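PDB 6FZZ: virulent strain associated lipoprotein from Borreliella spielmanii A14S, which probably binds glutathione, as does its Borrelia burgdorferi relative BBE31, and belongs to the PFam54 family of borrelial outer surface lipoproteins. Local coordinates for residues 34-39 with 153-158; 81-86 with 114-119. All coordinates share one frame; numbering follows the deposited sequence.

How the contacts relate
Contacts 1 and 2 lie in the middle of the C-terminal, all-helical part of the lipoprotein, its PFam54-type domain, their centres only about 4 Å apart. Along the chain the order is 34-39, 81-86, 114-119 and 153-158, on helices 15-41, 71-83, 105-126 and 138-170, so both segments of contact 2 fall between those of contact 1. The ammonium group of K155 unites them: it reaches Y36 in contact 1, while NZ forms a 2.7 Å salt bridge to E116 OE2 and a probable 3.0 Å hydrogen bond to G82 O, both in contact 2. One lysine thus ties together four helices that are dispersed in sequence.

Contact 1: residues 34-39 with 153-158; sequences KKYEKK and STKEII
Y36 and K155 reach towards one another from opposite directions and meet at their ends, joining helix 15-41 to helix 138-170 across the interior of an all-helical bundle. The backbones are far apart, 14.4 Å from Y36 CA to K155 CA, so two long side chains span the interval and only 64 Å² of surface is buried between the segments. Y36 leaves its helix with CG anti to the carbonyl carbon (chi1 -48°), which carries the ring inward. From the other helix K155 runs out as an extended chain, with CG opposite the backbone N (chi1 156°), and places NZ within 3.2 Å of Y36 OH as hydrogen-bond donor. The ammonium stands obliquely to the ring, and NZ also comes within 3.7 Å of Y36 CE2. Tyrosine suits this buried place because its ring can pack inside the protein, against E116 of helix 105-126, while its hydroxyl still offers an acceptor. Lysine suits its own because a flexible apolar stem delivers a charge far from the backbone. That charge has a stronger partner, the salt-bridged E116, whose carboxylate would help to stabilise the ammonium here. A tetraethylene glycol bound beside K155 and E116 is probably left from the crystallisation liquor, though it may mark a pocket. At the hydroxyl, NZ sits beside the tyrosine C-O bond, the angle CZ-OH-NZ being about 105°.

Contact 2: residues 81-86 with 114-119; sequences YGILND and TLEGNI
E116 OE2 rests on G82, 3.5 Å from its C, and takes the salt bridge from K155 of helix 138-170. The whole carboxylate covers the peptide link between G82 and I83, the two planes lying within about 15° of parallel, with E116 CD 3.6 Å from I83 N. This parallel placing explains why E116 OE1, 3.5 Å from I83 N, makes a poor acceptor for it: the N-H runs within the peptide plane and the oxygen sits off that plane. The glutamate chain gets there by starting with CG anti to the backbone N (chi1 -170°) and then bending at chi2 (83°). Glycine suits position 82 because OE2 occupies the side on which a side chain would stand.

I83 brings the apolar part of the contact. Its CG1 branch carries CD1 to 3.3 Å from E116 OE1 and on to L115 CD2, at 4.3 Å, so isoleucine walls one side of the carboxylate while making an apolar contact with the leucine. The side chains of I83 and E116 run alongside each other, pointing opposite ways, and their helices come near, with 6.0 Å between I83 CA and E116 CA.

The acid sits by the C-terminal end of helix 71-83, where the helix dipole would probably disfavour a negative charge. The ammonium of K155, lying against the carboxylate, would probably offset this. Around this buried meeting of helices 71-83 and 105-126, helix 15-41 flanks the glutamate, helix 138-170 supplies I158 against L115, and helix 180-209 covers L115 with K197 and S201.

Contact 1: residues 34-39 with 153-158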
loop_
_atom_site.group_PDB
_atom_site.type_symbol
_atom_site.label_atom_id
_atom_site.label_comp_id
_atom_site.label_asym_id
_atom_site.label_seq_id
_atom_site.Cartn_x
_atom_site.Cartn_y
_atom_site.Cartn_z
ATOM N N LYS A 34 11.542 -5.975 1.353
ATOM C CA LYS A 34 12.100 -7.024 2.250
ATOM C C LYS A 34 11.726 -6.762 3.726
ATOM O O LYS A 34 11.440 -7.684 4.501
ATOM C CB LYS A 34 13.628 -7.172 2.077
ATOM C CG LYS A 34 13.998 -7.869 0.794
ATOM C CD LYS A 34 15.472 -7.674 0.454
ATOM C CE LYS A 34 16.150 -8.972 0.018
ATOM N NZ LYS A 34 16.959 -8.758 -1.206
ATOM N N LYS A 35 11.666 -5.495 4.083
ATOM C CA LYS A 35 11.129 -5.054 5.345
ATOM C C LYS A 35 9.724 -5.580 5.694
ATOM O O LYS A 35 9.432 -6.057 6.797
ATOM C CB LYS A 35 11.134 -3.545 5.372
ATOM C CG LYS A 35 11.499 -2.926 6.708
ATOM C CD LYS A 35 11.745 -1.405 6.536
ATOM C CE LYS A 35 10.489 -0.644 6.105
ATOM N NZ LYS A 35 10.647 0.841 6.241
ATOM N N TYR A 36 8.843 -5.457 4.747
ATOM C CA TYR A 36 7.501 -5.979 4.892
ATOM C C TYR A 36 7.433 -7.487 4.989
ATOM O O TYR A 36 6.588 -7.954 5.714
ATOM C CB TYR A 36 6.655 -5.475 3.730
ATOM C CG TYR A 36 6.820 -3.989 3.519
ATOM C CD1 TYR A 36 7.042 -3.133 4.601
ATOM C CD2 TYR A 36 6.792 -3.445 2.223
ATOM C CE1 TYR A 36 7.247 -1.766 4.381
ATOM C CE2 TYR A 36 6.923 -2.085 1.999
ATOM C CZ TYR A 36 7.212 -1.260 3.055
ATOM O OH TYR A 36 7.359 0.074 2.817
ATOM N N GLU A 37 8.302 -8.214 4.256
ATOM C CA GLU A 37 8.393 -9.700 4.342
ATOM C C GLU A 37 8.832 -10.050 5.724
ATOM O O GLU A 37 8.324 -10.971 6.304
ATOM C CB GLU A 37 9.351 -10.327 3.331
ATOM C CG GLU A 37 8.867 -10.299 1.896
ATOM C CD GLU A 37 10.026 -10.425 0.914
ATOM O OE1 GLU A 37 11.090 -10.859 1.330
ATOM O OE2 GLU A 37 9.897 -10.097 -0.265
ATOM N N LYS A 38 9.752 -9.267 6.269
ATOM C CA LYS A 38 10.239 -9.472 7.627
ATOM C C LYS A 38 9.149 -9.200 8.658
ATOM O O LYS A 38 9.044 -9.969 9.607
ATOM C CB LYS A 38 11.545 -8.665 7.869
ATOM C CG LYS A 38 11.997 -8.634 9.323
ATOM C CD LYS A 38 13.453 -8.174 9.466
ATOM C CE LYS A 38 14.010 -8.530 10.846
ATOM N NZ LYS A 38 15.305 -7.866 11.130
ATOM N N LYS A 39 8.292 -8.176 8.474
ATOM C CA LYS A 39 7.228 -7.940 9.397
ATOM C C LYS A 39 6.204 -9.108 9.363
ATOM O O LYS A 39 5.563 -9.400 10.404
ATOM C CB LYS A 39 6.444 -6.630 9.145
ATOM C CG LYS A 39 7.215 -5.332 9.342
ATOM C CD LYS A 39 7.646 -5.202 10.780
ATOM C CE LYS A 39 8.077 -3.778 11.151
ATOM N NZ LYS A 39 9.279 -3.978 11.967
ATOM N N SER A 153 4.812 7.786 -5.388
ATOM C CA SER A 153 4.038 8.876 -4.760
ATOM C C SER A 153 2.603 8.512 -4.425
ATOM O O SER A 153 2.091 9.054 -3.468
ATOM C CB SER A 153 3.949 10.145 -5.677
ATOM O OG SER A 153 5.249 10.418 -6.074
ATOM N N THR A 154 1.941 7.686 -5.238
ATOM C CA THR A 154 0.533 7.295 -4.924
ATOM C C THR A 154 0.500 6.669 -3.572
ATOM O O THR A 154 -0.357 6.967 -2.747
ATOM C CB THR A 154 -0.145 6.406 -5.995
ATOM O OG1 THR A 154 0.483 5.091 -6.089
ATOM C CG2 THR A 154 -0.097 7.155 -7.384
ATOM N N LYS A 155 1.463 5.798 -3.320
ATOM C CA LYS A 155 1.519 5.114 -2.052
ATOM C C LYS A 155 1.762 6.071 -0.935
ATOM O O LYS A 155 1.137 5.964 0.130
ATOM C CB LYS A 155 2.597 4.029 -2.105
ATOM C CG LYS A 155 3.132 3.658 -0.738
ATOM C CD LYS A 155 4.074 2.470 -0.772
ATOM C CE LYS A 155 4.371 2.112 0.701
ATOM N NZ LYS A 155 5.017 0.824 0.790
ATOM N N GLU A 156 2.712 6.984 -1.146
ATOM C CA GLU A 156 3.073 8.007 -0.148
ATOM C C GLU A 156 1.890 8.959 0.232
ATOM O O GLU A 156 1.722 9.311 1.396
ATOM C CB GLU A 156 4.241 8.828 -0.660
ATOM C CG GLU A 156 4.502 10.067 0.160
ATOM C CD GLU A 156 5.896 10.579 -0.026
ATOM O OE1 GLU A 156 6.352 10.628 -1.212
ATOM O OE2 GLU A 156 6.517 10.939 1.009
ATOM N N ILE A 157 1.057 9.306 -0.746
ATOM C CA ILE A 157 -0.171 10.073 -0.513
ATOM C C ILE A 157 -1.170 9.319 0.407
ATOM O O ILE A 157 -1.671 9.888 1.386
ATOM C CB ILE A 157 -0.871 10.415 -1.848
ATOM C CG1 ILE A 157 0.021 11.301 -2.697
ATOM C CG2 ILE A 157 -2.202 11.144 -1.626
ATOM C CD1 ILE A 157 0.726 12.396 -1.930
ATOM N N ILE A 158 -1.400 8.044 0.105
ATOM C CA ILE A 158 -2.254 7.211 0.948
ATOM C C ILE A 158 -1.707 7.023 2.360
ATOM O O ILE A 158 -2.446 7.174 3.315
ATOM C CB ILE A 158 -2.625 5.887 0.254
ATOM C CG1 ILE A 158 -3.571 6.198 -0.887
ATOM C CG2 ILE A 158 -3.305 4.880 1.210
ATOM C CD1 ILE A 158 -4.432 7.439 -0.674
#

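Contact 2: residues 81-86 with 114-119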
loop_
_atom_site.group_PDB
_atom_site.type_symbol
_atom_site.label_atom_id
_atom_site.label_comp_id
_atom_site.label_asym_id
_atom_site.label_seq_id
_atom_site.Cartn_x
_atom_site.Cartn_y
_atom_site.Cartn_z
ATOM N N TYR A 81 1.103 -4.327 5.814
ATOM C CA TYR A 81 2.269 -3.823 6.545
ATOM C C TYR A 81 3.043 -2.810 5.658
ATOM O O TYR A 81 3.619 -1.830 6.149
ATOM C CB TYR A 81 3.163 -5.004 6.956
ATOM C CG TYR A 81 2.416 -6.040 7.790
ATOM C CD1 TYR A 81 1.422 -5.636 8.677
ATOM C CD2 TYR A 81 2.738 -7.387 7.746
ATOM C CE1 TYR A 81 0.749 -6.545 9.435
ATOM C CE2 TYR A 81 2.068 -8.320 8.522
ATOM C CZ TYR A 81 1.070 -7.888 9.352
ATOM O OH TYR A 81 0.338 -8.724 10.180
ATOM N N GLY A 82 3.023 -3.043 4.353
ATOM C CA GLY A 82 3.648 -2.124 3.416
ATOM C C GLY A 82 2.978 -0.744 3.334
ATOM O O GLY A 82 3.653 0.270 3.417
ATOM N N ILE A 83 1.665 -0.719 3.152
ATOM C CA ILE A 83 0.932 0.513 2.964
ATOM C C ILE A 83 0.803 1.241 4.297
ATOM O O ILE A 83 0.799 2.490 4.349
ATOM C CB ILE A 83 -0.465 0.282 2.294
ATOM C CG1 ILE A 83 -1.082 1.631 1.846
ATOM C CG2 ILE A 83 -1.474 -0.387 3.210
ATOM C CD1 ILE A 83 -0.366 2.278 0.699
ATOM N N LEU A 84 0.824 0.484 5.393
ATOM C CA LEU A 84 0.817 1.128 6.733
ATOM C C LEU A 84 2.230 1.244 7.310
ATOM O O LEU A 84 2.436 1.220 8.516
ATOM C CB LEU A 84 -0.081 0.337 7.667
ATOM C CG LEU A 84 -1.563 0.165 7.240
ATOM C CD1 LEU A 84 -2.318 -0.567 8.343
ATOM C CD2 LEU A 84 -2.189 1.547 6.976
ATOM N N ASN A 85 3.220 1.325 6.451
ATOM C CA ASN A 85 4.586 1.117 6.935
ATOM C C ASN A 85 5.153 2.248 7.801
ATOM O O ASN A 85 6.137 2.074 8.523
ATOM C CB ASN A 85 5.494 0.746 5.792
ATOM C CG ASN A 85 5.897 1.923 4.937
ATOM O OD1 ASN A 85 5.098 2.816 4.622
ATOM N ND2 ASN A 85 7.160 1.915 4.534
ATOM N N ASP A 86 4.509 3.399 7.807
ATOM C CA ASP A 86 5.006 4.411 8.698
ATOM C C ASP A 86 4.316 4.343 10.067
ATOM O O ASP A 86 4.431 5.305 10.815
ATOM C CB ASP A 86 4.834 5.781 8.016
ATOM C CG ASP A 86 5.701 6.897 8.644
ATOM O OD1 ASP A 86 6.674 6.616 9.419
ATOM O OD2 ASP A 86 5.347 8.078 8.360
ATOM N N THR A 114 -4.777 -3.174 -2.828
ATOM C CA THR A 114 -4.678 -3.275 -4.248
ATOM C C THR A 114 -3.624 -2.275 -4.778
ATOM O O THR A 114 -2.769 -2.627 -5.617
ATOM C CB THR A 114 -6.066 -3.054 -4.917
ATOM O OG1 THR A 114 -6.960 -4.036 -4.445
ATOM C CG2 THR A 114 -6.016 -3.111 -6.475
ATOM N N LEU A 115 -3.660 -1.052 -4.262
ATOM C CA LEU A 115 -2.693 -0.036 -4.620
ATOM C C LEU A 115 -1.258 -0.572 -4.282
ATOM O O LEU A 115 -0.368 -0.616 -5.135
ATOM C CB LEU A 115 -3.021 1.288 -3.893
ATOM C CG LEU A 115 -2.078 2.465 -4.213
ATOM C CD1 LEU A 115 -2.641 3.771 -3.673
ATOM C CD2 LEU A 115 -0.696 2.264 -3.602
ATOM N N GLU A 116 -1.092 -1.072 -3.056
ATOM C CA GLU A 116 0.190 -1.597 -2.646
ATOM C C GLU A 116 0.630 -2.755 -3.511
ATOM O O GLU A 116 1.815 -2.861 -3.884
ATOM C CB GLU A 116 0.192 -1.971 -1.199
ATOM C CG GLU A 116 1.589 -2.287 -0.718
ATOM C CD GLU A 116 2.390 -1.056 -0.343
ATOM O OE1 GLU A 116 1.834 0.070 -0.251
ATOM O OE2 GLU A 116 3.579 -1.244 -0.063
ATOM N N GLY A 117 -0.318 -3.599 -3.883
ATOM C CA GLY A 117 -0.038 -4.748 -4.682
ATOM C C GLY A 117 0.449 -4.332 -6.056
ATOM O O GLY A 117 1.212 -5.041 -6.667
ATOM N N ASN A 118 0.029 -3.171 -6.543
ATOM C CA ASN A 118 0.482 -2.718 -7.849
ATOM C C ASN A 118 1.922 -2.273 -7.751
ATOM O O ASN A 118 2.706 -2.433 -8.678
ATOM C CB ASN A 118 -0.418 -1.607 -8.422
ATOM C CG ASN A 118 -1.779 -2.129 -8.854
ATOM O OD1 ASN A 118 -1.904 -3.307 -9.180
ATOM N ND2 ASN A 118 -2.802 -1.244 -8.873
ATOM N N ILE A 119 2.246 -1.623 -6.652
ATOM C CA ILE A 119 3.641 -1.239 -6.380
ATOM C C ILE A 119 4.542 -2.460 -6.241
ATOM O O ILE A 119 5.619 -2.512 -6.825
ATOM C CB ILE A 119 3.734 -0.332 -5.136
ATOM C CG1 ILE A 119 3.174 1.030 -5.534
ATOM C CG2 ILE A 119 5.179 -0.194 -4.661
ATOM C CD1 ILE A 119 2.897 1.967 -4.408
#